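Local coordinates for multicopper oxidase (Pseudomonas thermotolerans, PDB 6VOW), which probably oxidises phenolic substrates at a mononuclear copper and passes the electrons to a copper cluster that reduces dioxygen to water, as laccases do, at residues L236-E240 and L270-V274; A245-H249 and Y410-T414; A315-L319 and A426-D430. All coordinates share one frame; numbering follows the deposited sequence.

Overall arrangement
Contact 1 lies within the middle cupredoxin-type sandwich, where the loop 236-240 meets strand 267-273. Contact 2 joins that sandwich to the last one, through the hairpin at 245-249 and the edge strand 410-412. Contact 3 lays the 315-319 segment, part of the connection between the two sandwiches, on strand 422-428. Contacts 1 and 2 share a sheet; their centres are about 20 Å apart. Contacts 2 and 3 share the 410-412 and 422-428 sheet, and Phe411 touches Pro317; their centres are about 14 Å apart. Segments of contact 2 alternate along the chain with those of both others. Contact 2 lies beside the copper cluster; contacts 1 and 3 lie farther out.

Contact 1 (L236-E240 and L270-V274); sequences LPGAE and LAVRV
Arg273 and Glu240 join the two backbones. Arg273 N donates to Glu240 O at 3.0 Å, with an N-H...O angle of 162°. The same carbonyl also receives a CA-H...O contact from Val272 CA, 3.5 Å from Glu240 O.

The apolar part joins Leu236 and Val272 tip to tip, with CD1 of Leu236 3.7 Å from CG2 of Val272. The other branch of Val272, CG1, lies 4.1 Å from Ala239 CB. A chi1 of -151° turns the Leu236 side chain away from its own amide, and CD1 extends from CG to the valine. This is the inside of a cupredoxin-type beta sandwich. The loop 236-239 carries the chain from strand 232-235 in one sheet to strand 240-246 in the other. Leu236 and Ala239 also rest on Leu281 of the first sheet, while Val272 belongs to the second.

The charged side chains lie side by side and point the same way. Their carboxylate and guanidinium planes are 14° apart, but Glu240 OE1 is 4.5 Å from Arg273 NE, too far for a salt bridge. Water 1 fills the step: it donates to Glu240 OE1 at 2.6 Å and takes a weak bond from Arg273 NE at 2.9 Å. The guanidinium group has firmer partners beyond. NH1 of Arg273 binds the carbonyls of Gly216 and Gly303, and the group makes a cation-pi contact with Trp305.

Contact 2 (A245-H249 and Y410-T414); sequences ALDGH and YFTDT
The backbones come closest at Asp247 and Thr412, with 5.3 Å between Asp247 CA and Thr412 CA. Asp247 and Gly248 form a type I' turn, both with positive phi (59° and 70°). Leu246 and His249 close this two-residue beta hairpin with a pair of backbone bonds. The hairpin tip belongs to the middle sandwich and abuts edge strand 410-412 of the last one, so the contact is a buried domain interface.

Asp247 and Thr412 lie side by side, pointing the same way. With chi1 at 176°, Thr412 swings OG1 away from its own amide and onto Asp247 OD2, 2.8 Å away. Thr412 OG1 is also 2.8 Å from Thr414 O; its single proton can serve either acceptor. The other oxygen, Asp247 OD1, accepts from Arg267 N. An alanine in place of Asp247 removes both oxygens, would probably leave Arg267 N without its side-chain acceptor and is likely to leave the Thr412 hydroxyl turned to Thr414 O.

Leu246 crosses Tyr410 at about a right angle, with Leu246 CD1 3.7 Å from Tyr410 CD2. His249 CB packs 3.4 Å from Phe411 O. Water 3 sits between two carbonyls, 2.6 Å from His249 O and 2.8 Å from Phe411 O.

The far end of the contact is second shell to the coppers. Asp413 OD1 bonds His96 and OD2 pairs with Arg267; Thr414 OG1 bonds His391. His96 lines the Cu-O-Cu site, and His391 also binds a copper ion. Water 2, in the plane of the His249 ring at its edge, joins NE2 to Asp413 OD2. Thr414 OG1 donates to Asp413 OD1 at 2.8 Å, using the anti lone pair of that oxygen.

Contact 3 (A315-L319 and A426-D430); sequences AEPDL and ALVAD
Val428 is the main bump of this contact, and the backbone of Ala315 and Glu316 gives it a seat. The Val428 CG2 methyl lies 3.2 Å from Ala315 O and, on the next peptide, 3.4 Å from Glu316 O. The valine's chi1 of -178° puts CG1 opposite its backbone N; this leaves CG2 beside that N, aimed at the two carbonyls.

Ala315 answers with a smaller bump. Ala315 CB fits between Val428 and Asp430, 3.5 Å from Val428 CG2 and 3.4 Å from Asp430 OD2. That carboxylate also has a long, weak ion pair with Arg99.

Pro317 sets its ring on the strand at the Ala426-Leu427 peptide. Pro317 CG is 3.4 Å from Ala426 O, and Pro317 CB is 3.9 Å from Ala426 CB. The alanine methyl is a bump shared with Leu319: Leu319 CD2 lies 4.0 Å from Ala426 CB.

The 315-319 segment thus covers one face of strand 422-428 in the last cupredoxin-type sandwich, at Ala426 and Val428. Leu427, between them, points away from it and packs on Phe378 and Leu370. Pro317 also touches Phe411, and Glu316 forms a salt bridge with Lys398.

No hydrogen bond joins the two segments. Methyl and ring carbons meet carbonyl and carboxylate oxygens and other methyls, which implies that close fit, rather than polar pairing, holds these two segments together.

Contact 1 (L236-E240 and L270-V274)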
ATOM      1  N   LEU A 236      19.570   0.136  -3.288  1.00 38.35           N
ATOM      2  CA  LEU A 236      20.197  -1.235  -3.284  1.00 44.90           C
ATOM      3  C   LEU A 236      21.603  -1.136  -3.911  1.00 54.89           C
ATOM      4  O   LEU A 236      21.793  -1.457  -5.081  1.00 47.76           O
ATOM      5  CB  LEU A 236      19.300  -2.215  -4.048  1.00 56.66           C
ATOM      6  CG  LEU A 236      19.259  -3.717  -3.722  1.00 56.18           C
ATOM      7  CD1 LEU A 236      18.500  -4.396  -4.879  1.00 58.56           C
ATOM      8  CD2 LEU A 236      20.606  -4.343  -3.512  1.00 66.01           C
ATOM      9  N   PRO A 237      22.598  -0.662  -3.133  1.00 52.40           N
ATOM     10  CA  PRO A 237      23.824  -0.274  -3.822  1.00 50.44           C
ATOM     11  C   PRO A 237      24.477  -1.434  -4.426  1.00 44.13           C
ATOM     12  O   PRO A 237      24.483  -2.472  -3.822  1.00 53.87           O
ATOM     13  CB  PRO A 237      24.718   0.294  -2.705  1.00 54.49           C
ATOM     14  CG  PRO A 237      23.877   0.340  -1.484  1.00 48.42           C
ATOM     15  CD  PRO A 237      22.720  -0.570  -1.671  1.00 45.59           C
ATOM     16  N   GLY A 238      25.006  -1.291  -5.628  1.00 54.71           N
ATOM     17  CA  GLY A 238      25.731  -2.443  -6.245  1.00 57.74           C
ATOM     18  C   GLY A 238      24.948  -3.232  -7.286  1.00 61.79           C
ATOM     19  O   GLY A 238      25.458  -3.549  -8.323  1.00 68.18           O
ATOM     20  N   ALA A 239      23.706  -3.573  -7.004  1.00 65.71           N
ATOM     21  CA  ALA A 239      22.965  -4.499  -7.862  1.00 53.89           C
ATOM     22  C   ALA A 239      22.394  -3.708  -9.001  1.00 55.48           C
ATOM     23  O   ALA A 239      22.208  -2.495  -8.864  1.00 63.12           O
ATOM     24  CB  ALA A 239      21.848  -5.160  -7.089  1.00 67.17           C
ATOM     25  N   GLU A 240      22.153  -4.367 -10.139  1.00 53.94           N
ATOM     26  CA  GLU A 240      21.373  -3.767 -11.253  1.00 56.34           C
ATOM     27  C   GLU A 240      19.958  -3.987 -10.893  1.00 44.66           C
ATOM     28  O   GLU A 240      19.546  -5.141 -10.825  1.00 51.67           O
ATOM     29  CB  GLU A 240      21.509  -4.538 -12.560  1.00 60.03           C
ATOM     30  CG  GLU A 240      22.639  -4.167 -13.457  1.00 70.62           C
ATOM     31  CD  GLU A 240      22.419  -4.870 -14.756  1.00 79.19           C
ATOM     32  OE1 GLU A 240      22.581  -6.122 -14.739  1.00 75.79           O
ATOM     33  OE2 GLU A 240      22.006  -4.174 -15.736  1.00 72.87           O
ATOM     34  N   LEU A 270      10.526  -4.639  -8.198  1.00 37.42           N
ATOM     35  CA  LEU A 270      11.855  -4.226  -8.340  1.00 40.38           C
ATOM     36  C   LEU A 270      12.510  -5.469  -8.897  1.00 39.57           C
ATOM     37  O   LEU A 270      12.609  -6.477  -8.177  1.00 46.80           O
ATOM     38  CB  LEU A 270      12.412  -3.782  -6.960  1.00 43.60           C
ATOM     39  CG  LEU A 270      13.888  -3.368  -7.020  1.00 43.03           C
ATOM     40  CD1 LEU A 270      14.173  -2.418  -8.160  1.00 48.25           C
ATOM     41  CD2 LEU A 270      14.416  -2.779  -5.758  1.00 47.35           C
ATOM     42  N   ALA A 271      12.840  -5.461 -10.182  1.00 37.96           N
ATOM     43  CA  ALA A 271      13.606  -6.604 -10.746  1.00 43.51           C
ATOM     44  C   ALA A 271      15.064  -6.408 -10.562  1.00 46.37           C
ATOM     45  O   ALA A 271      15.614  -5.351 -10.987  1.00 42.06           O
ATOM     46  CB  ALA A 271      13.355  -6.774 -12.191  1.00 43.17           C
ATOM     47  N   VAL A 272      15.707  -7.434  -9.995  1.00 39.03           N
ATOM     48  CA  VAL A 272      17.085  -7.337  -9.587  1.00 43.36           C
ATOM     49  C   VAL A 272      17.887  -8.442 -10.316  1.00 42.25           C
ATOM     50  O   VAL A 272      17.508  -9.618 -10.284  1.00 37.67           O
ATOM     51  CB  VAL A 272      17.195  -7.551  -8.060  1.00 44.86           C
ATOM     52  CG1 VAL A 272      18.644  -7.642  -7.587  1.00 52.90           C
ATOM     53  CG2 VAL A 272      16.559  -6.368  -7.353  1.00 42.94           C
ATOM     54  N   ARG A 273      18.990  -8.069 -10.940  1.00 41.05           N
ATOM     55  CA  ARG A 273      19.944  -9.079 -11.376  1.00 43.64           C
ATOM     56  C   ARG A 273      20.732  -9.461 -10.191  1.00 47.31           C
ATOM     57  O   ARG A 273      21.455  -8.640  -9.607  1.00 49.29           O
ATOM     58  CB  ARG A 273      20.878  -8.590 -12.429  1.00 48.27           C
ATOM     59  CG  ARG A 273      21.975  -9.667 -12.824  1.00 43.97           C
ATOM     60  CD  ARG A 273      21.348 -10.791 -13.563  1.00 46.35           C
ATOM     61  NE  ARG A 273      20.814 -10.290 -14.818  1.00 54.77           N
ATOM     62  CZ  ARG A 273      20.331 -11.045 -15.807  1.00 59.14           C
ATOM     63  NH1 ARG A 273      20.290 -12.411 -15.769  1.00 52.33           N
ATOM     64  NH2 ARG A 273      19.869 -10.407 -16.868  1.00 48.21           N
ATOM     65  N   VAL A 274      20.584 -10.726  -9.825  1.00 44.35           N
ATOM     66  CA  VAL A 274      21.261 -11.262  -8.691  1.00 40.36           C
ATOM     67  C   VAL A 274      22.700 -11.501  -9.138  1.00 56.15           C
ATOM     68  O   VAL A 274      22.954 -12.167 -10.153  1.00 53.11           O
ATOM     69  CB  VAL A 274      20.612 -12.564  -8.226  1.00 44.09           C
ATOM     70  CG1 VAL A 274      21.349 -13.144  -7.047  1.00 50.05           C
ATOM     71  CG2 VAL A 274      19.163 -12.355  -7.848  1.00 50.02           C
TER
HETATM   72  O   HOH W   1      21.983  -8.063 -16.358  1.00 51.78           O

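Contact 2 (A245-H249 and Y410-T414)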
ATOM      1  N   ALA A 245       7.063  -1.915 -11.993  1.00 36.78           N
ATOM      2  CA  ALA A 245       5.731  -1.456 -11.641  1.00 37.51           C
ATOM      3  C   ALA A 245       5.701  -0.728 -10.335  1.00 33.91           C
ATOM      4  O   ALA A 245       6.432  -1.075  -9.400  1.00 39.50           O
ATOM      5  CB  ALA A 245       4.795  -2.631 -11.510  1.00 41.95           C
ATOM      6  N   LEU A 246       4.759   0.201 -10.256  1.00 37.64           N
ATOM      7  CA  LEU A 246       4.545   1.043  -9.039  1.00 39.17           C
ATOM      8  C   LEU A 246       3.085   1.040  -8.622  1.00 40.84           C
ATOM      9  O   LEU A 246       2.153   1.398  -9.446  1.00 35.14           O
ATOM     10  CB  LEU A 246       4.977   2.460  -9.290  1.00 38.38           C
ATOM     11  CG  LEU A 246       6.225   2.728 -10.082  1.00 40.23           C
ATOM     12  CD1 LEU A 246       6.323   4.244 -10.425  1.00 43.39           C
ATOM     13  CD2 LEU A 246       7.433   2.200  -9.328  1.00 42.43           C
ATOM     14  N   ASP A 247       2.878   0.596  -7.373  1.00 40.89           N
ATOM     15  CA  ASP A 247       1.573   0.627  -6.736  1.00 42.72           C
ATOM     16  C   ASP A 247       0.609  -0.199  -7.612  1.00 43.75           C
ATOM     17  O   ASP A 247      -0.482   0.217  -7.951  1.00 47.40           O
ATOM     18  CB  ASP A 247       1.152   2.089  -6.552  1.00 45.22           C
ATOM     19  CG  ASP A 247       2.279   2.938  -5.887  1.00 45.59           C
ATOM     20  OD1 ASP A 247       2.798   2.540  -4.859  1.00 46.56           O
ATOM     21  OD2 ASP A 247       2.704   3.960  -6.453  1.00 47.54           O
ATOM     22  N   GLY A 248       1.079  -1.388  -7.955  1.00 51.05           N
ATOM     23  CA  GLY A 248       0.310  -2.403  -8.744  1.00 47.75           C
ATOM     24  C   GLY A 248       0.054  -2.089 -10.218  1.00 42.25           C
ATOM     25  O   GLY A 248      -0.857  -2.666 -10.830  1.00 42.41           O
ATOM     26  N   HIS A 249       0.821  -1.170 -10.814  1.00 40.48           N
ATOM     27  CA  HIS A 249       0.625  -0.816 -12.219  1.00 40.77           C
ATOM     28  C   HIS A 249       1.931  -0.715 -12.981  1.00 47.42           C
ATOM     29  O   HIS A 249       2.841   0.005 -12.569  1.00 35.65           O
ATOM     30  CB  HIS A 249      -0.129   0.442 -12.322  1.00 43.87           C
ATOM     31  CG  HIS A 249      -1.492   0.297 -11.808  1.00 48.61           C
ATOM     32  ND1 HIS A 249      -2.537  -0.177 -12.564  1.00 47.87           N
ATOM     33  CD2 HIS A 249      -1.958   0.440 -10.559  1.00 46.41           C
ATOM     34  CE1 HIS A 249      -3.616  -0.239 -11.804  1.00 42.55           C
ATOM     35  NE2 HIS A 249      -3.280   0.128 -10.580  1.00 39.52           N
ATOM     36  N   TYR A 410       2.312   7.996 -14.718  1.00 51.46           N
ATOM     37  CA  TYR A 410       2.066   6.618 -14.365  1.00 46.57           C
ATOM     38  C   TYR A 410       0.806   6.562 -13.568  1.00 45.13           C
ATOM     39  O   TYR A 410       0.322   7.612 -13.087  1.00 41.09           O
ATOM     40  CB  TYR A 410       3.252   6.059 -13.559  1.00 50.80           C
ATOM     41  CG  TYR A 410       3.474   6.767 -12.222  1.00 59.67           C
ATOM     42  CD1 TYR A 410       3.930   8.087 -12.149  1.00 55.15           C
ATOM     43  CD2 TYR A 410       3.227   6.091 -11.020  1.00 51.70           C
ATOM     44  CE1 TYR A 410       4.115   8.704 -10.909  1.00 64.39           C
ATOM     45  CE2 TYR A 410       3.442   6.659  -9.807  1.00 47.00           C
ATOM     46  CZ  TYR A 410       3.876   7.964  -9.753  1.00 59.88           C
ATOM     47  OH  TYR A 410       4.044   8.443  -8.503  1.00 48.07           O
ATOM     48  N   PHE A 411       0.259   5.358 -13.488  1.00 38.92           N
ATOM     49  CA  PHE A 411      -0.983   5.034 -12.774  1.00 42.88           C
ATOM     50  C   PHE A 411      -0.680   4.478 -11.431  1.00 45.64           C
ATOM     51  O   PHE A 411       0.210   3.690 -11.269  1.00 47.64           O
ATOM     52  CB  PHE A 411      -1.788   3.942 -13.489  1.00 47.80           C
ATOM     53  CG  PHE A 411      -2.565   4.441 -14.699  1.00 45.56           C
ATOM     54  CD1 PHE A 411      -3.778   5.129 -14.533  1.00 41.14           C
ATOM     55  CD2 PHE A 411      -2.113   4.154 -15.982  1.00 43.72           C
ATOM     56  CE1 PHE A 411      -4.477   5.605 -15.605  1.00 46.63           C
ATOM     57  CE2 PHE A 411      -2.832   4.600 -17.101  1.00 48.37           C
ATOM     58  CZ  PHE A 411      -4.011   5.326 -16.902  1.00 46.44           C
ATOM     59  N   THR A 412      -1.489   4.828 -10.470  1.00 40.71           N
ATOM     60  CA  THR A 412      -1.270   4.478  -9.086  1.00 39.45           C
ATOM     61  C   THR A 412      -2.515   4.857  -8.331  1.00 43.65           C
ATOM     62  O   THR A 412      -3.306   5.614  -8.843  1.00 45.64           O
ATOM     63  CB  THR A 412      -0.019   5.229  -8.546  1.00 40.62           C
ATOM     64  OG1 THR A 412       0.137   4.945  -7.181  1.00 43.38           O
ATOM     65  CG2 THR A 412      -0.120   6.713  -8.741  1.00 43.58           C
ATOM     66  N   ASP A 413      -2.682   4.292  -7.121  1.00 43.14           N
ATOM     67  CA  ASP A 413      -3.729   4.622  -6.154  1.00 43.17           C
ATOM     68  C   ASP A 413      -3.159   5.615  -5.101  1.00 56.33           C
ATOM     69  O   ASP A 413      -3.895   6.186  -4.245  1.00 61.25           O
ATOM     70  CB  ASP A 413      -4.267   3.344  -5.491  1.00 40.86           C
ATOM     71  CG  ASP A 413      -3.149   2.462  -4.870  1.00 57.89           C
ATOM     72  OD1 ASP A 413      -2.497   2.942  -3.913  1.00 65.11           O
ATOM     73  OD2 ASP A 413      -2.903   1.289  -5.316  1.00 64.00           O
ATOM     74  N   THR A 414      -1.842   5.856  -5.173  1.00 46.31           N
ATOM     75  CA  THR A 414      -1.191   6.725  -4.207  1.00 48.16           C
ATOM     76  C   THR A 414      -0.126   7.604  -4.765  1.00 46.16           C
ATOM     77  O   THR A 414       0.657   7.175  -5.539  1.00 43.66           O
ATOM     78  CB  THR A 414      -0.695   5.859  -3.067  1.00 43.21           C
ATOM     79  OG1 THR A 414      -1.868   5.290  -2.548  1.00 44.65           O
ATOM     80  CG2 THR A 414      -0.085   6.666  -1.894  1.00 52.24           C
TER
HETATM   81  O   HOH W   2      -3.853   0.725  -7.685  0.50 37.80           O
HETATM   82  O   HOH W   3       2.407   2.546 -12.535  1.00 47.75           O

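Contact 3 (A315-L319 and A426-D430)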
ATOM      1  N   ALA A 315      -8.906   2.959 -17.077  1.00 60.26           N
ATOM      2  CA  ALA A 315      -9.529   3.875 -18.004  1.00 61.50           C
ATOM      3  C   ALA A 315      -8.598   5.077 -18.234  1.00 69.04           C
ATOM      4  O   ALA A 315      -8.318   5.823 -17.320  1.00 66.63           O
ATOM      5  CB  ALA A 315     -10.907   4.293 -17.446  1.00 55.91           C
ATOM      6  N   GLU A 316      -8.082   5.220 -19.454  1.00 67.53           N
ATOM      7  CA  GLU A 316      -7.214   6.326 -19.806  1.00 58.62           C
ATOM      8  C   GLU A 316      -7.898   7.616 -19.488  1.00 57.20           C
ATOM      9  O   GLU A 316      -9.002   7.864 -19.942  1.00 64.53           O
ATOM     10  CB  GLU A 316      -6.854   6.300 -21.291  1.00 65.24           C
ATOM     11  CG  GLU A 316      -5.698   7.219 -21.658  1.00 73.53           C
ATOM     12  CD  GLU A 316      -4.443   7.022 -20.808  1.00 87.83           C
ATOM     13  OE1 GLU A 316      -3.740   5.990 -21.009  1.00 65.20           O
ATOM     14  OE2 GLU A 316      -4.160   7.909 -19.945  1.00 93.24           O
ATOM     15  N   PRO A 317      -7.293   8.428 -18.649  1.00 56.45           N
ATOM     16  CA  PRO A 317      -7.873   9.751 -18.603  1.00 54.79           C
ATOM     17  C   PRO A 317      -7.480  10.439 -19.913  1.00 60.22           C
ATOM     18  O   PRO A 317      -6.378  10.191 -20.443  1.00 67.96           O
ATOM     19  CB  PRO A 317      -7.277  10.369 -17.333  1.00 50.80           C
ATOM     20  CG  PRO A 317      -6.827   9.192 -16.556  1.00 56.37           C
ATOM     21  CD  PRO A 317      -6.310   8.241 -17.593  1.00 52.24           C
ATOM     22  N   ASP A 318      -8.450  11.200 -20.444  1.00 57.16           N
ATOM     23  CA  ASP A 318      -8.433  12.039 -21.659  1.00 61.81           C
ATOM     24  C   ASP A 318      -8.309  13.508 -21.123  1.00 49.97           C
ATOM     25  O   ASP A 318      -9.308  14.118 -20.712  1.00 53.93           O
ATOM     26  CB  ASP A 318      -9.755  11.781 -22.515  1.00 50.49           C
ATOM     27  CG  ASP A 318     -10.054  12.902 -23.529  1.00 67.85           C
ATOM     28  OD1 ASP A 318      -9.298  13.896 -23.556  1.00 49.94           O
ATOM     29  OD2 ASP A 318     -11.048  12.799 -24.322  1.00 97.21           O
ATOM     30  N   LEU A 319      -7.087  14.041 -21.127  1.00 59.32           N
ATOM     31  CA  LEU A 319      -6.812  15.380 -20.578  1.00 65.56           C
ATOM     32  C   LEU A 319      -7.605  16.490 -21.223  1.00 72.66           C
ATOM     33  O   LEU A 319      -8.037  17.398 -20.525  1.00 75.33           O
ATOM     34  CB  LEU A 319      -5.319  15.727 -20.607  1.00 59.71           C
ATOM     35  CG  LEU A 319      -4.413  14.761 -19.824  1.00 64.61           C
ATOM     36  CD1 LEU A 319      -3.110  15.449 -19.429  1.00 70.39           C
ATOM     37  CD2 LEU A 319      -5.099  14.192 -18.582  1.00 63.05           C
ATOM     38  N   ALA A 426      -4.805  12.649 -12.631  1.00 42.06           N
ATOM     39  CA  ALA A 426      -5.994  12.500 -13.441  1.00 47.39           C
ATOM     40  C   ALA A 426      -6.591  11.082 -13.413  1.00 48.56           C
ATOM     41  O   ALA A 426      -5.882  10.088 -13.366  1.00 47.06           O
ATOM     42  CB  ALA A 426      -5.642  12.899 -14.862  1.00 47.25           C
ATOM     43  N   LEU A 427      -7.919  11.033 -13.456  1.00 51.23           N
ATOM     44  CA  LEU A 427      -8.673   9.824 -13.290  1.00 46.83           C
ATOM     45  C   LEU A 427      -9.895   9.851 -14.130  1.00 54.10           C
ATOM     46  O   LEU A 427     -10.369  10.924 -14.500  1.00 53.75           O
ATOM     47  CB  LEU A 427      -9.133   9.697 -11.844  1.00 46.31           C
ATOM     48  CG  LEU A 427      -9.919  10.869 -11.249  1.00 53.63           C
ATOM     49  CD1 LEU A 427     -11.334  10.467 -11.088  1.00 69.76           C
ATOM     50  CD2 LEU A 427      -9.421  11.332  -9.868  1.00 67.02           C
ATOM     51  N   VAL A 428     -10.415   8.646 -14.408  1.00 54.39           N
ATOM     52  CA  VAL A 428     -11.782   8.433 -14.843  1.00 44.31           C
ATOM     53  C   VAL A 428     -12.586   8.002 -13.646  1.00 45.87           C
ATOM     54  O   VAL A 428     -12.159   7.144 -12.914  1.00 44.51           O
ATOM     55  CB  VAL A 428     -11.860   7.378 -15.970  1.00 59.49           C
ATOM     56  CG1 VAL A 428     -13.336   7.188 -16.471  1.00 52.83           C
ATOM     57  CG2 VAL A 428     -10.852   7.780 -17.094  1.00 54.41           C
ATOM     58  N   ALA A 429     -13.751   8.639 -13.443  1.00 51.03           N
ATOM     59  CA  ALA A 429     -14.620   8.364 -12.298  1.00 48.29           C
ATOM     60  C   ALA A 429     -15.460   7.164 -12.702  1.00 54.33           C
ATOM     61  O   ALA A 429     -16.628   7.253 -13.000  1.00 58.51           O
ATOM     62  CB  ALA A 429     -15.431   9.578 -11.936  1.00 58.21           C
ATOM     63  N   ASP A 430     -14.772   6.039 -12.610  1.00 62.96           N
ATOM     64  CA  ASP A 430     -15.040   4.750 -13.231  1.00 57.86           C
ATOM     65  C   ASP A 430     -16.055   3.921 -12.474  1.00 53.05           C
ATOM     66  O   ASP A 430     -16.722   3.105 -13.032  1.00 49.33           O
ATOM     67  CB  ASP A 430     -13.709   3.952 -13.099  1.00 59.39           C
ATOM     68  CG  ASP A 430     -13.307   3.260 -14.352  1.00 76.63           C
ATOM     69  OD1 ASP A 430     -14.189   2.885 -15.189  1.00110.28           O
ATOM     70  OD2 ASP A 430     -12.057   3.084 -14.493  1.00 79.66           O
TER